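Local coordinates for putative phage capsid protein (Corynebacterium diphtheriae NCTC 13129, PDB 2R9I) that probably serves as a phage capsid protein, represented here by its N-terminal domain, an antiparallel helical hairpin whose own role is unknown, at residues M4-L9 / E55-R60; E14-S19 / S48-T53. One frame throughout, in Å; residues are numbered along the deposited sequence.

Contact 1: residues M4-L9 / E55-R60; sequences MNLKDL and EAIAAR
With CG anti to its carbonyl carbon (chi1 -68°) and the chain extended from CG to NE, R60 reaches from helix 33-71 across the start of helix 6-26. L6 takes the other course: its CG stands anti to the backbone N (chi1 -173°), carrying CD1 over to within 4.0 Å of R60 CB. These two side chains run antiparallel alongside each other, one methyl lying beside the root of the arginine. L9 instead lies across the R60 chain, its CD1 methyl meeting it near CD and NE, modelled too close for its exact position to be trusted. One face of the guanidinium carries M4 O, 3.0 Å above the plane and off-centre over the group. R60 NH1 is the nearest nitrogen to that carbonyl, but the angle is poor and no hydrogen bond forms. Deeper in, L9 CB packs 3.9 Å from I57 CG1, while L9 CD1 lies near A56 CB. I57 also touches L10 and R13, so its contacts extend along helix 6-26 beyond this turn.

The first turn of that helix is closed by its own polar groups. D8 N donates to N5 OD1 at 3.1 Å, almost in line with the carbonyl (171°), and N5 N returns a bond to D8 OD2 at 3.3 Å, using the lone pair turned away from the other carboxylate oxygen. This reciprocal pair is a capping box at the start of helix 6-26, set against the flank of helix 33-71 in an antiparallel helical hairpin.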
# COMPACT_ATOMS: atom_id res chain seq x y z
N MSE A 4 7.21 -6.93 -10.35
CA MSE A 4 6.32 -6.08 -11.14
C MSE A 4 6.95 -4.72 -11.41
O MSE A 4 7.84 -4.27 -10.68
CB MSE A 4 4.98 -5.90 -10.42
CG MSE A 4 5.04 -6.15 -8.92
SE MSE A 4 3.37 -5.71 -8.02
CE MSE A 4 3.08 -7.40 -7.08
N ASN A 5 6.49 -4.06 -12.47
CA ASN A 5 6.95 -2.71 -12.79
C ASN A 5 6.08 -1.64 -12.16
O ASN A 5 5.09 -1.94 -11.49
CB ASN A 5 7.00 -2.52 -14.31
CG ASN A 5 5.62 -2.40 -14.93
OD1 ASN A 5 4.66 -2.01 -14.26
ND2 ASN A 5 5.51 -2.73 -16.21
N LEU A 6 6.45 -0.38 -12.36
CA LEU A 6 5.88 0.72 -11.60
C LEU A 6 4.36 0.78 -11.78
O LEU A 6 3.62 0.97 -10.81
CB LEU A 6 6.50 2.05 -12.03
CG LEU A 6 6.11 3.28 -11.21
CD1 LEU A 6 6.41 3.06 -9.73
CD2 LEU A 6 6.83 4.52 -11.72
N LYS A 7 3.91 0.61 -13.01
CA LYS A 7 2.49 0.75 -13.34
C LYS A 7 1.69 -0.30 -12.56
O LYS A 7 0.55 -0.04 -12.15
CB LYS A 7 2.26 0.58 -14.84
CG LYS A 7 2.86 1.70 -15.73
CD LYS A 7 2.59 1.49 -17.25
CE LYS A 7 3.23 2.64 -18.05
NZ LYS A 7 3.02 2.49 -19.51
N ASP A 8 2.31 -1.46 -12.37
CA ASP A 8 1.71 -2.59 -11.65
C ASP A 8 1.69 -2.33 -10.15
O ASP A 8 0.71 -2.70 -9.46
CB ASP A 8 2.50 -3.88 -11.91
CG ASP A 8 2.50 -4.31 -13.39
OD1 ASP A 8 1.41 -4.60 -13.94
OD2 ASP A 8 3.60 -4.38 -13.99
N LEU A 9 2.77 -1.73 -9.65
CA LEU A 9 2.89 -1.35 -8.25
C LEU A 9 1.81 -0.36 -7.85
O LEU A 9 1.27 -0.43 -6.75
CB LEU A 9 4.25 -0.74 -7.97
CG LEU A 9 5.40 -1.67 -7.56
CD1 LEU A 9 6.57 -0.81 -7.16
CD2 LEU A 9 5.01 -2.59 -6.40
N GLU A 55 6.48 2.26 0.02
CA GLU A 55 7.94 2.31 0.00
C GLU A 55 8.50 1.77 -1.31
O GLU A 55 9.43 2.37 -1.85
CB GLU A 55 8.53 1.53 1.16
CG GLU A 55 8.23 2.17 2.50
CD GLU A 55 8.61 1.25 3.68
OE1 GLU A 55 8.50 -0.01 3.57
OE2 GLU A 55 9.04 1.80 4.73
N ALA A 56 7.95 0.67 -1.81
CA ALA A 56 8.41 0.12 -3.08
C ALA A 56 8.25 1.17 -4.20
O ALA A 56 9.13 1.33 -5.06
CB ALA A 56 7.66 -1.14 -3.41
N ILE A 57 7.14 1.91 -4.16
CA ILE A 57 6.85 2.93 -5.16
C ILE A 57 7.84 4.09 -5.06
O ILE A 57 8.34 4.59 -6.08
CB ILE A 57 5.41 3.42 -5.02
CG1 ILE A 57 4.45 2.34 -5.52
CG2 ILE A 57 5.17 4.71 -5.77
CD1 ILE A 57 3.04 2.61 -5.19
N ALA A 58 8.11 4.52 -3.83
CA ALA A 58 9.06 5.59 -3.56
C ALA A 58 10.47 5.18 -4.03
O ALA A 58 11.14 5.95 -4.71
CB ALA A 58 9.05 5.95 -2.07
N ALA A 59 10.87 3.96 -3.70
CA ALA A 59 12.13 3.41 -4.16
C ALA A 59 12.21 3.41 -5.68
O ALA A 59 13.21 3.86 -6.23
CB ALA A 59 12.36 2.02 -3.61
N ARG A 60 11.18 2.92 -6.37
CA ARG A 60 11.24 2.89 -7.84
C ARG A 60 11.29 4.28 -8.43
O ARG A 60 12.05 4.49 -9.37
CB ARG A 60 10.08 2.10 -8.48
CG ARG A 60 10.16 0.62 -8.20
CD ARG A 60 9.02 -0.16 -8.84
NE ARG A 60 9.11 -1.57 -8.46
CZ ARG A 60 9.90 -2.47 -9.07
NH1 ARG A 60 9.92 -3.72 -8.63
NH2 ARG A 60 10.66 -2.12 -10.10

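Contact 2: residues E14-S19 / S48-T53; sequences ENLMDS and SEIEST
E49 O, which lies near L16 CD2, is gripped twice from its own helix: T53 N donates at 2.9 Å and T53 OG1 at 3.0 Å, the two donors coming from opposite faces of the carbonyl plane. The hydroxyl is thereby kept on its own backbone, in an antiparallel two-helix hairpin in which the axes of segments 14-19 and 48-53 approach to 9.3 Å, their N-to-C directions 159° apart. No hydrogen bond spans the gap, and the interface is made mainly of hydrocarbon. The buried I50 sends CG1 to meet L16 CB at 3.5 Å, and its CD1 rests against the backbone there, over L16 O and M17 CA. With CG1 anti to the carbonyl carbon (chi1 -67°), this branch runs across to helix 6-26, where I50 also touches R13 and A20. M17 lies roughly perpendicular to I50, CG lying 4.1 Å from I50 CD1, and then bends at chi2. E49 starts toward the partner helix, but its carboxylate end leads away from it. At the T53 end, L16 uses its CD2 methyl, which comes to 3.9 Å from T53 OG1, an apolar group resting beside the hydroxyl.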
# COMPACT_ATOMS: atom_id res chain seq x y z
N GLU A 14 -3.37 0.57 -5.11
CA GLU A 14 -4.73 0.99 -5.13
C GLU A 14 -5.69 -0.17 -4.81
O GLU A 14 -6.68 0.04 -4.11
CB GLU A 14 -5.02 1.61 -6.46
CG GLU A 14 -6.47 1.94 -6.68
CD GLU A 14 -6.65 2.62 -8.02
OE1 GLU A 14 -5.64 2.76 -8.77
OE2 GLU A 14 -7.81 3.02 -8.32
N ASN A 15 -5.39 -1.38 -5.29
CA ASN A 15 -6.15 -2.60 -4.88
C ASN A 15 -6.11 -2.91 -3.39
O ASN A 15 -7.11 -3.27 -2.79
CB ASN A 15 -5.70 -3.84 -5.67
CG ASN A 15 -6.04 -3.74 -7.14
OD1 ASN A 15 -7.07 -3.20 -7.50
ND2 ASN A 15 -5.18 -4.27 -8.00
N LEU A 16 -4.98 -2.68 -2.79
CA LEU A 16 -4.85 -2.86 -1.39
C LEU A 16 -5.64 -1.84 -0.64
O LEU A 16 -6.19 -2.13 0.38
CB LEU A 16 -3.39 -2.75 -1.01
CG LEU A 16 -2.60 -4.03 -0.83
CD1 LEU A 16 -3.25 -5.17 -1.49
CD2 LEU A 16 -1.24 -3.85 -1.34
N MSE A 17 -5.70 -0.64 -1.14
CA MSE A 17 -6.41 0.42 -0.46
C MSE A 17 -7.86 0.16 -0.59
O MSE A 17 -8.62 0.32 0.32
CB MSE A 17 -6.09 1.72 -1.14
CG MSE A 17 -5.14 2.53 -0.39
SE MSE A 17 -6.13 3.20 1.02
CE MSE A 17 -4.79 3.96 2.08
N ASP A 18 -8.25 -0.24 -1.78
CA ASP A 18 -9.65 -0.62 -2.06
C ASP A 18 -10.08 -1.74 -1.11
O ASP A 18 -11.13 -1.64 -0.46
CB ASP A 18 -9.78 -1.05 -3.55
CG ASP A 18 -11.26 -1.20 -4.03
OD1 ASP A 18 -11.82 -0.22 -4.57
OD2 ASP A 18 -11.85 -2.29 -3.91
N SER A 19 -9.25 -2.78 -0.97
CA SER A 19 -9.67 -3.91 -0.14
C SER A 19 -9.65 -3.64 1.36
O SER A 19 -10.45 -4.25 2.11
CB SER A 19 -8.96 -5.21 -0.52
OG SER A 19 -7.62 -5.14 -0.22
N SER A 48 -0.71 -2.46 6.66
CA SER A 48 0.73 -2.68 6.75
C SER A 48 1.35 -2.97 5.38
O SER A 48 2.48 -2.57 5.09
CB SER A 48 1.00 -3.83 7.70
OG SER A 48 2.36 -3.86 8.00
N GLU A 49 0.59 -3.64 4.53
CA GLU A 49 1.06 -3.94 3.17
C GLU A 49 1.00 -2.74 2.23
O GLU A 49 1.90 -2.60 1.38
CB GLU A 49 0.29 -5.12 2.56
CG GLU A 49 0.62 -6.47 3.15
CD GLU A 49 2.11 -6.82 3.15
OE1 GLU A 49 2.91 -6.21 2.38
OE2 GLU A 49 2.48 -7.74 3.93
N ILE A 50 -0.04 -1.91 2.37
CA ILE A 50 -0.12 -0.63 1.68
C ILE A 50 1.12 0.21 1.99
O ILE A 50 1.78 0.68 1.06
CB ILE A 50 -1.38 0.19 2.05
CG1 ILE A 50 -2.65 -0.49 1.54
CG2 ILE A 50 -1.31 1.58 1.47
CD1 ILE A 50 -3.90 -0.20 2.37
N GLU A 51 1.47 0.37 3.27
CA GLU A 51 2.63 1.19 3.65
C GLU A 51 3.89 0.70 3.00
O GLU A 51 4.70 1.47 2.46
CB GLU A 51 2.82 1.20 5.15
CG GLU A 51 1.85 2.08 5.87
CD GLU A 51 1.99 1.96 7.38
OE1 GLU A 51 2.78 1.11 7.86
OE2 GLU A 51 1.31 2.73 8.11
N SER A 52 4.04 -0.61 3.04
CA SER A 52 5.20 -1.26 2.48
C SER A 52 5.28 -1.18 0.92
O SER A 52 6.36 -1.13 0.33
CB SER A 52 5.17 -2.68 3.01
OG SER A 52 5.85 -3.53 2.14
N THR A 53 4.12 -1.12 0.26
CA THR A 53 4.06 -0.93 -1.19
C THR A 53 4.36 0.52 -1.52
O THR A 53 4.97 0.82 -2.55
CB THR A 53 2.67 -1.31 -1.73
OG1 THR A 53 2.49 -2.72 -1.54
CG2 THR A 53 2.49 -0.98 -3.23

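From M4, residues 4-9 lead into helix 6-26, which then supplies 14-19; the chain turns through a connection and returns along helix 33-71, where 48-53 precedes 55-60. Contact 2 closes the shorter loop, with 28 residues between its segments; contact 1 closes the longer one, with 45, and contact 2 is nested inside it. The two sit on successive levels of one antiparallel hairpin, their centres about 12 Å apart: contact 1 joins the start of helix 6-26 to helix 33-71, and contact 2 joins its middle to the same helix. They meet directly where L9 O lies 3.8 Å from T53 CG2, and R13, between them, is touched by I50, T53 and I57.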